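Local structure of chromosome replication initiation protein (2VN2) at residues Y25-L30 with V107-T112; L38-S43 with A58-V63; P52-L57 with E67-V72; E32-L37 with L76-I81. The protein probably acts in starting chromosome replication as a primosome protein of the DnaB/DnaD family, of which this chain is the N-terminal domain. One frame throughout, in Å; residues are numbered along the deposited sequence.

Interaction 1: Y25-L30 with V107-T112; sequences YKQLGL and VHHLYT. With MG (magnesium ion), chain E.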
# COMPACT_ATOMS: atom_id res chain seq x y z
N TYR A 25 -12.06 13.05 -0.95
CA TYR A 25 -11.30 14.22 -1.37
C TYR A 25 -12.17 15.27 -2.04
O TYR A 25 -11.87 16.41 -1.91
CB TYR A 25 -10.13 13.85 -2.29
CG TYR A 25 -10.56 13.39 -3.66
CD1 TYR A 25 -10.75 14.31 -4.74
CD2 TYR A 25 -10.83 12.02 -3.89
CE1 TYR A 25 -11.21 13.87 -5.98
CE2 TYR A 25 -11.23 11.55 -5.18
CZ TYR A 25 -11.43 12.48 -6.21
OH TYR A 25 -11.81 12.01 -7.42
N LYS A 26 -13.17 14.87 -2.83
CA LYS A 26 -14.14 15.86 -3.49
C LYS A 26 -14.92 16.63 -2.45
O LYS A 26 -14.94 17.86 -2.47
CB LYS A 26 -15.09 15.19 -4.54
CG LYS A 26 -16.39 15.93 -4.81
CD LYS A 26 -17.53 14.90 -4.94
CE LYS A 26 -18.72 15.55 -5.74
NZ LYS A 26 -19.80 14.47 -6.27
N GLN A 27 -15.51 15.92 -1.53
CA GLN A 27 -16.11 16.54 -0.38
C GLN A 27 -15.18 17.44 0.40
O GLN A 27 -15.68 18.25 1.16
CB GLN A 27 -16.70 15.48 0.58
CG GLN A 27 -18.20 15.13 0.37
CD GLN A 27 -18.69 13.67 0.96
OE1 GLN A 27 -18.18 12.56 0.61
NE2 GLN A 27 -19.68 13.74 1.89
N LEU A 28 -13.84 17.28 0.32
CA LEU A 28 -12.92 18.22 1.00
C LEU A 28 -12.62 19.40 0.10
O LEU A 28 -11.88 20.24 0.48
CB LEU A 28 -11.58 17.58 1.38
CG LEU A 28 -11.47 16.50 2.50
CD1 LEU A 28 -10.09 15.81 2.58
CD2 LEU A 28 -11.79 17.08 3.84
N GLY A 29 -13.16 19.48 -1.12
CA GLY A 29 -12.79 20.58 -1.99
C GLY A 29 -11.54 20.34 -2.80
O GLY A 29 -10.99 21.29 -3.38
N LEU A 30 -11.07 19.09 -2.88
CA LEU A 30 -9.97 18.74 -3.83
C LEU A 30 -10.46 18.29 -5.23
O LEU A 30 -11.58 17.76 -5.39
CB LEU A 30 -9.01 17.72 -3.23
CG LEU A 30 -8.47 18.13 -1.88
CD1 LEU A 30 -7.64 17.11 -1.19
CD2 LEU A 30 -7.62 19.39 -2.13
N VAL A 107 -10.57 14.10 9.31
CA VAL A 107 -11.07 13.54 10.50
C VAL A 107 -12.33 14.35 10.94
O VAL A 107 -13.26 13.77 11.43
CB VAL A 107 -9.97 13.40 11.66
CG1 VAL A 107 -10.64 13.22 13.08
CG2 VAL A 107 -9.03 12.22 11.36
N HIS A 108 -12.29 15.66 10.77
CA HIS A 108 -13.38 16.51 11.21
C HIS A 108 -14.62 16.22 10.34
O HIS A 108 -15.70 16.06 10.85
CB HIS A 108 -12.94 17.98 11.15
CG HIS A 108 -14.00 18.91 11.63
ND1 HIS A 108 -14.10 19.32 12.95
CD2 HIS A 108 -15.04 19.49 10.97
CE1 HIS A 108 -15.15 20.13 13.08
NE2 HIS A 108 -15.72 20.26 11.89
N HIS A 109 -14.40 16.01 9.04
CA HIS A 109 -15.45 15.51 8.16
C HIS A 109 -15.98 14.15 8.50
O HIS A 109 -17.17 14.01 8.52
CB HIS A 109 -14.92 15.35 6.73
CG HIS A 109 -15.97 14.94 5.78
ND1 HIS A 109 -16.83 15.85 5.17
CD2 HIS A 109 -16.32 13.72 5.33
CE1 HIS A 109 -17.66 15.20 4.39
NE2 HIS A 109 -17.38 13.91 4.46
N LEU A 110 -15.12 13.14 8.66
CA LEU A 110 -15.57 11.82 9.04
C LEU A 110 -16.38 11.83 10.30
O LEU A 110 -17.29 11.01 10.45
CB LEU A 110 -14.41 10.83 9.22
CG LEU A 110 -13.58 10.51 7.98
CD1 LEU A 110 -12.24 9.84 8.28
CD2 LEU A 110 -14.35 9.65 7.05
N TYR A 111 -15.95 12.65 11.23
CA TYR A 111 -16.60 12.78 12.50
C TYR A 111 -18.05 13.34 12.44
O TYR A 111 -18.94 12.89 13.10
CB TYR A 111 -15.81 13.71 13.39
CG TYR A 111 -15.85 13.14 14.73
CD1 TYR A 111 -15.24 11.91 14.95
CD2 TYR A 111 -16.58 13.74 15.77
CE1 TYR A 111 -15.28 11.27 16.17
CE2 TYR A 111 -16.64 13.10 17.03
CZ TYR A 111 -15.95 11.84 17.22
OH TYR A 111 -15.92 11.09 18.46
N THR A 112 -18.20 14.36 11.65
CA THR A 112 -19.47 15.00 11.33
C THR A 112 -20.38 14.08 10.55
O THR A 112 -21.51 13.95 10.94
CB THR A 112 -19.15 16.32 10.56
OG1 THR A 112 -18.45 17.18 11.48
CG2 THR A 112 -20.41 17.00 9.92
MG MG E . -17.86 12.27 3.02
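Gln27 and His109 meet at a magnesium ion, in a metal-bridged contact on the surface of the winged-helix DnaD N-terminal domain. It joins the loop before helix 32-45 to helix 100-116, the long helix that follows the wing strands. The segments bury little surface against each other, and the ion is their main link. The ring of His109 points its nitrogen at the metal, with NE2 2.2 Å from the magnesium ion. CG of His109 lies anti to the backbone N (chi1 -176°), which carries the ring away from its helix and over to the loop. The amide of Gln27 comes to the same ion. This amide stands almost perpendicular to the imidazole, the two planes being 84° apart. His24 and Gln113 of the same chain complete the protein part of the site, and the rings of His24 and His109 also meet.

The loop is shaped by a type I beta turn from Lys26 to Gly29, which has Gln27 and Leu28 as its two central residues. Gly29 N closes it with a bond of 2.8 Å to Lys26 O. Next to Gln27, Leu28 packs on Leu102 and Leu106 of helix 100-116, which adds an apolar hold to the metal link. Beside the ion the two side chains also touch through carbon, with CB of Gln27 3.9 Å from CE1 of His109.

Interaction 2: L38-S43 with A58-V63; sequences LLHMQS and AERMTV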
# COMPACT_ATOMS: atom_id res chain seq x y z
N LEU A 38 -0.72 15.33 -4.57
CA LEU A 38 -0.47 14.84 -3.19
C LEU A 38 0.23 13.47 -3.24
O LEU A 38 1.18 13.17 -2.45
CB LEU A 38 -1.87 14.72 -2.47
CG LEU A 38 -2.47 16.06 -2.06
CD1 LEU A 38 -3.83 15.87 -1.35
CD2 LEU A 38 -1.47 17.01 -1.24
N LEU A 39 -0.23 12.61 -4.16
CA LEU A 39 0.43 11.23 -4.40
C LEU A 39 1.77 11.48 -4.87
O LEU A 39 2.69 10.87 -4.34
CB LEU A 39 -0.29 10.39 -5.50
CG LEU A 39 -1.55 9.60 -5.03
CD1 LEU A 39 -2.31 10.12 -3.77
CD2 LEU A 39 -2.58 9.19 -6.17
N HIS A 40 1.97 12.38 -5.90
CA HIS A 40 3.44 12.59 -6.26
C HIS A 40 4.26 13.09 -5.02
O HIS A 40 5.39 12.64 -4.84
CB HIS A 40 3.75 13.47 -7.44
CG HIS A 40 3.24 12.98 -8.75
ND1 HIS A 40 3.83 11.97 -9.47
CD2 HIS A 40 2.16 13.37 -9.48
CE1 HIS A 40 3.15 11.76 -10.58
NE2 HIS A 40 2.13 12.60 -10.60
N MET A 41 3.74 14.04 -4.22
CA MET A 41 4.48 14.49 -3.04
C MET A 41 4.71 13.37 -2.12
O MET A 41 5.79 13.26 -1.70
CB MET A 41 3.88 15.60 -2.20
CG MET A 41 3.71 17.03 -2.94
SD MET A 41 2.56 18.18 -2.02
CE MET A 41 3.12 17.72 -0.44
N GLN A 42 3.73 12.52 -1.82
CA GLN A 42 3.99 11.36 -0.92
C GLN A 42 5.19 10.53 -1.42
O GLN A 42 6.09 10.15 -0.68
CB GLN A 42 2.78 10.45 -0.79
CG GLN A 42 2.99 9.32 0.24
CD GLN A 42 1.88 8.26 0.16
OE1 GLN A 42 0.71 8.55 -0.30
NE2 GLN A 42 2.23 6.98 0.54
N SER A 43 5.21 10.32 -2.72
CA SER A 43 6.21 9.50 -3.39
C SER A 43 7.64 10.06 -3.27
O SER A 43 8.59 9.31 -3.09
CB SER A 43 5.79 9.43 -4.87
OG SER A 43 6.66 8.60 -5.59
N ALA A 58 6.12 18.74 -11.29
CA ALA A 58 5.42 18.83 -12.61
C ALA A 58 5.91 17.83 -13.64
O ALA A 58 5.21 17.57 -14.64
CB ALA A 58 5.51 20.25 -13.22
N GLU A 59 7.11 17.27 -13.38
CA GLU A 59 7.87 16.49 -14.36
C GLU A 59 7.11 15.24 -14.65
O GLU A 59 7.14 14.80 -15.78
CB GLU A 59 9.35 16.21 -13.90
CG GLU A 59 9.72 14.78 -13.34
CD GLU A 59 11.06 14.72 -12.40
OE1 GLU A 59 12.02 15.51 -12.69
OE2 GLU A 59 11.15 13.90 -11.39
N ARG A 60 6.42 14.67 -13.65
CA ARG A 60 5.58 13.44 -13.84
C ARG A 60 4.09 13.74 -14.02
O ARG A 60 3.29 12.85 -14.02
CB ARG A 60 5.86 12.37 -12.73
CG ARG A 60 7.41 12.02 -12.44
CD ARG A 60 7.64 10.85 -11.36
NE ARG A 60 7.92 11.20 -9.93
CZ ARG A 60 7.19 10.94 -8.78
NH1 ARG A 60 5.96 10.32 -8.71
NH2 ARG A 60 7.76 11.35 -7.62
N MET A 61 3.69 15.01 -14.19
CA MET A 61 2.25 15.36 -14.30
C MET A 61 2.00 15.96 -15.70
O MET A 61 2.95 16.36 -16.37
CB MET A 61 1.78 16.39 -13.24
CG MET A 61 2.19 16.22 -11.92
SD MET A 61 1.40 17.19 -10.54
CE MET A 61 2.95 17.03 -10.09
N THR A 62 0.74 16.10 -16.09
CA THR A 62 0.44 16.75 -17.36
C THR A 62 0.44 18.30 -17.28
O THR A 62 0.22 18.97 -18.32
CB THR A 62 -0.94 16.36 -17.87
OG1 THR A 62 -1.89 16.82 -16.90
CG2 THR A 62 -1.05 14.81 -18.14
N VAL A 63 0.62 18.87 -16.09
CA VAL A 63 0.63 20.30 -15.92
C VAL A 63 2.07 20.96 -15.93
O VAL A 63 3.05 20.29 -15.61
CB VAL A 63 -0.15 20.70 -14.63
CG1 VAL A 63 -1.57 20.17 -14.74
CG2 VAL A 63 0.47 20.18 -13.44
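His40 meets Arg60 and Met61, and Ser43, one turn on along the same helix, meets the Arg60 guanidinium. The contact joins helix 32-45 to the turn after helix 54-59, the turn of the helix-turn-helix unit.

The polar approaches come first. NH1 of Arg60 lies at the edge of the His40 ring, near its plane, 2.8 Å from ND1. The angle is poor, and the pair is not a hydrogen bond. The guanidinium is turned 68° from the ring. The Arg60 chain is bent at chi3 (-97°), which brings this end back over helix 32-45. Both NH1 and NH2 of Arg60 are 3.6 Å from Ser43 OG. The guanidinium also makes a cation-pi contact with Phe44. The polar bond of His40 lies elsewhere: its NE2 is hydrogen-bonded to Tyr25 OH of the second subunit.

Apolar contacts fill in the rest. CE1 of His40 rests 3.5 Å from Arg60 CB. CG and CE of Met61 each approach His40 CD2 to 3.8 Å. SD of Met61 stands 5.0 Å from the centroid of the His40 ring, an oblique sulfur-aromatic contact. An alanine in place of His40 would probably leave Tyr25 of the second subunit without this partner and open a gap between helix 32-45 and the turn carrying Arg60 and Met61.

Around the contact, Met61 also packs on Cys68 of helix 65-77 and on Leu37 of helix 32-45. Ser43 lies against Ile15 of strand 14-18. Leu39 meets Leu39 of the second subunit, so helix 32-45 serves both the domain core and the subunit interface.

Interaction 3: P52-L57 with E67-V72; sequences PTPAEL and ECMEMV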
# COMPACT_ATOMS: atom_id res chain seq x y z
N PRO A 52 9.76 18.59 -2.16
CA PRO A 52 10.09 18.68 -3.60
C PRO A 52 9.71 20.13 -4.09
O PRO A 52 8.93 20.83 -3.42
CB PRO A 52 9.16 17.66 -4.25
CG PRO A 52 7.94 17.55 -3.25
CD PRO A 52 8.56 17.73 -1.88
N THR A 53 10.27 20.54 -5.23
CA THR A 53 10.01 21.82 -5.85
C THR A 53 8.82 21.56 -6.84
O THR A 53 8.58 20.41 -7.15
CB THR A 53 11.24 22.28 -6.66
OG1 THR A 53 11.42 21.38 -7.76
CG2 THR A 53 12.55 22.28 -5.84
N PRO A 54 8.11 22.61 -7.32
CA PRO A 54 7.07 22.48 -8.32
C PRO A 54 7.53 21.96 -9.65
O PRO A 54 6.78 21.21 -10.31
CB PRO A 54 6.51 23.92 -8.47
CG PRO A 54 6.72 24.54 -7.24
CD PRO A 54 8.18 24.00 -6.86
N ALA A 55 8.76 22.29 -10.05
CA ALA A 55 9.32 21.61 -11.21
C ALA A 55 9.51 20.11 -11.03
O ALA A 55 9.32 19.35 -11.96
CB ALA A 55 10.64 22.25 -11.64
N GLU A 56 9.95 19.66 -9.86
CA GLU A 56 10.12 18.20 -9.67
C GLU A 56 8.73 17.54 -9.69
O GLU A 56 8.50 16.54 -10.39
CB GLU A 56 10.90 17.85 -8.37
CG GLU A 56 12.45 18.35 -8.41
CD GLU A 56 13.22 18.25 -7.05
OE1 GLU A 56 12.68 18.65 -5.98
OE2 GLU A 56 14.40 17.78 -7.05
N LEU A 57 7.77 18.16 -8.99
CA LEU A 57 6.36 17.72 -9.07
C LEU A 57 5.85 17.72 -10.48
O LEU A 57 5.28 16.72 -10.87
CB LEU A 57 5.39 18.40 -8.02
CG LEU A 57 5.88 18.32 -6.53
CD1 LEU A 57 5.36 19.43 -5.58
CD2 LEU A 57 5.56 16.99 -5.93
N GLU A 67 1.81 25.85 -13.19
CA GLU A 67 0.45 25.40 -12.73
C GLU A 67 0.61 24.65 -11.47
O GLU A 67 -0.09 24.89 -10.52
CB GLU A 67 -0.22 24.49 -13.77
CG GLU A 67 -0.56 25.20 -15.06
CD GLU A 67 -1.01 24.27 -16.23
OE1 GLU A 67 -2.27 24.14 -16.30
OE2 GLU A 67 -0.19 23.71 -17.07
N CYS A 68 1.58 23.73 -11.46
CA CYS A 68 1.96 22.97 -10.24
C CYS A 68 2.33 23.94 -9.05
O CYS A 68 1.80 23.83 -7.94
CB CYS A 68 3.07 21.90 -10.64
SG CYS A 68 3.53 20.86 -9.24
N MET A 69 3.11 24.98 -9.26
CA MET A 69 3.31 25.96 -8.13
C MET A 69 2.04 26.62 -7.69
O MET A 69 1.82 26.90 -6.51
CB MET A 69 4.33 27.10 -8.48
CG MET A 69 4.37 28.15 -7.26
SD MET A 69 5.11 27.34 -5.79
CE MET A 69 3.95 27.47 -4.43
N GLU A 70 1.18 26.93 -8.66
CA GLU A 70 -0.18 27.46 -8.34
C GLU A 70 -0.97 26.48 -7.49
O GLU A 70 -1.64 26.85 -6.53
CB GLU A 70 -0.84 27.61 -9.73
CG GLU A 70 -2.10 28.44 -9.97
CD GLU A 70 -1.77 29.91 -10.20
OE1 GLU A 70 -1.69 30.58 -9.11
OE2 GLU A 70 -1.60 30.37 -11.41
N MET A 71 -0.94 25.19 -7.87
CA MET A 71 -1.68 24.16 -7.14
C MET A 71 -1.10 24.00 -5.73
O MET A 71 -1.85 23.87 -4.86
CB MET A 71 -1.57 22.82 -7.91
CG MET A 71 -2.03 22.88 -9.36
SD MET A 71 -1.89 21.36 -10.38
CE MET A 71 -2.83 20.26 -9.31
N VAL A 72 0.21 23.99 -5.54
CA VAL A 72 0.83 23.89 -4.16
C VAL A 72 0.43 25.10 -3.35
O VAL A 72 -0.12 24.96 -2.22
CB VAL A 72 2.34 23.80 -4.21
CG1 VAL A 72 2.92 23.78 -2.82
CG2 VAL A 72 2.83 22.51 -5.21
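Pro54 and Leu57 of helix 54-59 pack against Cys68, Met69 and Val72 of helix 65-77. These are the two helices of the helix-turn-helix in the winged-helix domain. The backbones come closest at Pro54 and Met69, whose CA atoms are 5.1 Å apart. There the pyrrolidine ring lies alongside the Met69 side chain, and both point the same way. CG of Pro54 is 3.5 Å from Met69 SD. The Met69 chain bends at chi2 (67°), which folds the sulfur back beside the proline. CB of Pro54 meets the backbone, 3.6 Å from Met69 N.

Cys68 comes in between Pro54 and Leu57. Its SG, anti to the backbone N (chi1 -177°), sits 3.3 Å from Leu57 CB and 3.4 Å from Pro54 O. One turn further on, Leu57 and Val72 cross at about a right angle, with CD1 of Leu57 4.0 Å from CG2 of Val72.

The start of helix 54-59 is fixed by a capping box. Thr53 OG1 accepts from Glu56 N at 3.1 Å. In return Glu56 OE1 takes Thr53 N at 3.2 Å through its anti lone pair. This box faces away from helix 65-77 and sets the helix end that carries Pro54. Farther out, Leu57 also packs on Met41 and Phe44 of helix 32-45, and Val72 on Tyr97 of strand 97-98.

The contacts between the two helices are mostly of carbon and sulfur. The side chains that touch carry no charge, and the interface rests on close apolar fit.

Interaction 4: E32-L37 with L76-I81; sequences EGELVL and LQKGMI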
# COMPACT_ATOMS: atom_id res chain seq x y z
N GLU A 32 -9.20 16.00 -8.80
CA GLU A 32 -8.35 14.87 -9.16
C GLU A 32 -6.91 15.31 -9.33
O GLU A 32 -5.96 14.55 -8.96
CB GLU A 32 -8.87 14.20 -10.48
CG GLU A 32 -10.11 13.35 -10.29
CD GLU A 32 -11.39 14.17 -9.95
OE1 GLU A 32 -11.49 15.28 -10.48
OE2 GLU A 32 -12.34 13.69 -9.26
N GLY A 33 -6.69 16.49 -9.97
CA GLY A 33 -5.28 16.90 -10.13
C GLY A 33 -4.49 17.15 -8.84
O GLY A 33 -3.28 16.86 -8.76
N GLU A 34 -5.15 17.71 -7.82
CA GLU A 34 -4.62 17.92 -6.48
C GLU A 34 -4.40 16.60 -5.85
O GLU A 34 -3.40 16.44 -5.16
CB GLU A 34 -5.60 18.78 -5.60
CG GLU A 34 -5.69 20.25 -6.13
CD GLU A 34 -6.84 21.02 -5.50
OE1 GLU A 34 -8.02 20.60 -5.62
OE2 GLU A 34 -6.55 22.11 -4.93
N LEU A 35 -5.36 15.67 -5.96
CA LEU A 35 -5.14 14.34 -5.37
C LEU A 35 -3.82 13.72 -5.93
O LEU A 35 -2.86 13.45 -5.16
CB LEU A 35 -6.38 13.43 -5.52
CG LEU A 35 -6.10 12.12 -4.78
CD1 LEU A 35 -6.28 12.28 -3.26
CD2 LEU A 35 -7.11 11.13 -5.25
N VAL A 36 -3.71 13.58 -7.27
CA VAL A 36 -2.53 13.04 -7.86
C VAL A 36 -1.30 13.87 -7.42
O VAL A 36 -0.22 13.33 -7.21
CB VAL A 36 -2.67 12.92 -9.38
CG1 VAL A 36 -1.30 12.25 -10.04
CG2 VAL A 36 -3.90 12.10 -9.74
N LEU A 37 -1.43 15.21 -7.28
CA LEU A 37 -0.25 16.01 -6.87
C LEU A 37 0.21 15.54 -5.47
O LEU A 37 1.41 15.35 -5.23
CB LEU A 37 -0.50 17.56 -6.92
CG LEU A 37 0.69 18.47 -6.43
CD1 LEU A 37 0.47 19.85 -6.83
CD2 LEU A 37 0.72 18.51 -4.87
N LEU A 76 -1.82 25.03 0.11
CA LEU A 76 -1.34 25.79 1.32
C LEU A 76 -2.46 26.66 1.81
O LEU A 76 -2.84 26.63 3.02
CB LEU A 76 -0.07 26.69 1.05
CG LEU A 76 1.24 25.90 0.89
CD1 LEU A 76 2.36 26.63 0.21
CD2 LEU A 76 1.72 25.20 2.15
N GLN A 77 -3.06 27.38 0.88
CA GLN A 77 -4.25 28.16 1.28
C GLN A 77 -5.49 27.46 1.67
O GLN A 77 -6.10 27.85 2.64
CB GLN A 77 -4.51 29.41 0.41
CG GLN A 77 -5.40 29.33 -0.72
CD GLN A 77 -4.86 30.28 -1.84
OE1 GLN A 77 -3.85 31.02 -1.61
NE2 GLN A 77 -5.45 30.20 -3.05
N LYS A 78 -5.89 26.39 0.98
CA LYS A 78 -7.03 25.61 1.54
C LYS A 78 -6.67 24.94 2.87
O LYS A 78 -7.52 24.39 3.48
CB LYS A 78 -7.57 24.58 0.54
CG LYS A 78 -8.12 25.14 -0.77
CD LYS A 78 -7.88 24.13 -1.94
CE LYS A 78 -9.10 23.96 -2.81
NZ LYS A 78 -8.83 23.14 -4.00
N GLY A 79 -5.43 24.94 3.32
CA GLY A 79 -5.05 24.28 4.60
C GLY A 79 -5.10 22.76 4.50
O GLY A 79 -5.28 22.03 5.50
N MET A 80 -4.84 22.27 3.30
CA MET A 80 -4.55 20.81 3.07
C MET A 80 -3.14 20.37 3.29
O MET A 80 -2.89 19.24 3.62
CB MET A 80 -5.03 20.36 1.68
CG MET A 80 -6.58 20.57 1.51
SD MET A 80 -7.61 19.54 2.51
CE MET A 80 -8.89 20.74 2.41
N ILE A 81 -2.16 21.22 3.09
CA ILE A 81 -0.75 20.85 3.36
C ILE A 81 -0.16 22.13 4.10
O ILE A 81 -0.77 23.19 3.98
CB ILE A 81 0.09 20.56 2.09
CG1 ILE A 81 0.21 21.80 1.18
CG2 ILE A 81 -0.32 19.24 1.34
CD1 ILE A 81 1.28 21.70 0.10
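Glu34 and Lys78 form a salt bridge between helix 32-45 and the end of helix 65-77. NZ of Lys78 donates to Glu34 OE2 at 2.7 Å, on its syn lone pair. OE1 of Glu34 is also near, 3.1 Å from Lys78 NZ, but its hydrogen bond is with Gly31 N. Each carboxylate oxygen therefore has a partner, which matters for a buried glutamate. The ammonium has a second acceptor in Gly29 O, in the loop before helix 32-45. The two side chains come from opposite directions. The Lys78 chain is bent at chi2 (148°) and chi3 (135°), and the Glu34 chain runs extended beyond CG to meet it.

Lys78 stands where the second helix of the helix-turn-helix closes, before the wing strand 82-83. The helix ends in a Schellman motif at Gly79, whose phi is positive (71°). Gly79 N bonds back to Leu76 O at 3.1 Å. Gly79 O accepts from Lys105 NZ of helix 100-116. A leucine in place of Glu34 would probably leave the Lys78 ammonium without its counter-charge and Gly31 N without its acceptor.

Beyond the bridge, Leu75 of helix 65-77 touches Glu34, Leu37 and Ile81.

How the interactions relate
All four contacts lie in the DnaD N-terminal domain. Interactions 2, 3 and 4 tie together helices 32-45, 54-59 and 65-77, with centres 8 to 11 Å apart. Interactions 2 and 4 share helix 32-45, and interactions 3 and 4 share helix 65-77. Along the chain the segments of interactions 2 and 3 alternate, and interaction 4 encloses both. Interaction 1 encloses all of them and links the loop before helix 32-45 to helix 100-116. Its centre is 13 Å from that of interaction 4, which it touches through Gly29 and Lys78, but 24 Å from that of interaction 3. Interactions 1, 2 and 4 also touch the second subunit, so parts of the same contacts also lie at the subunit interface.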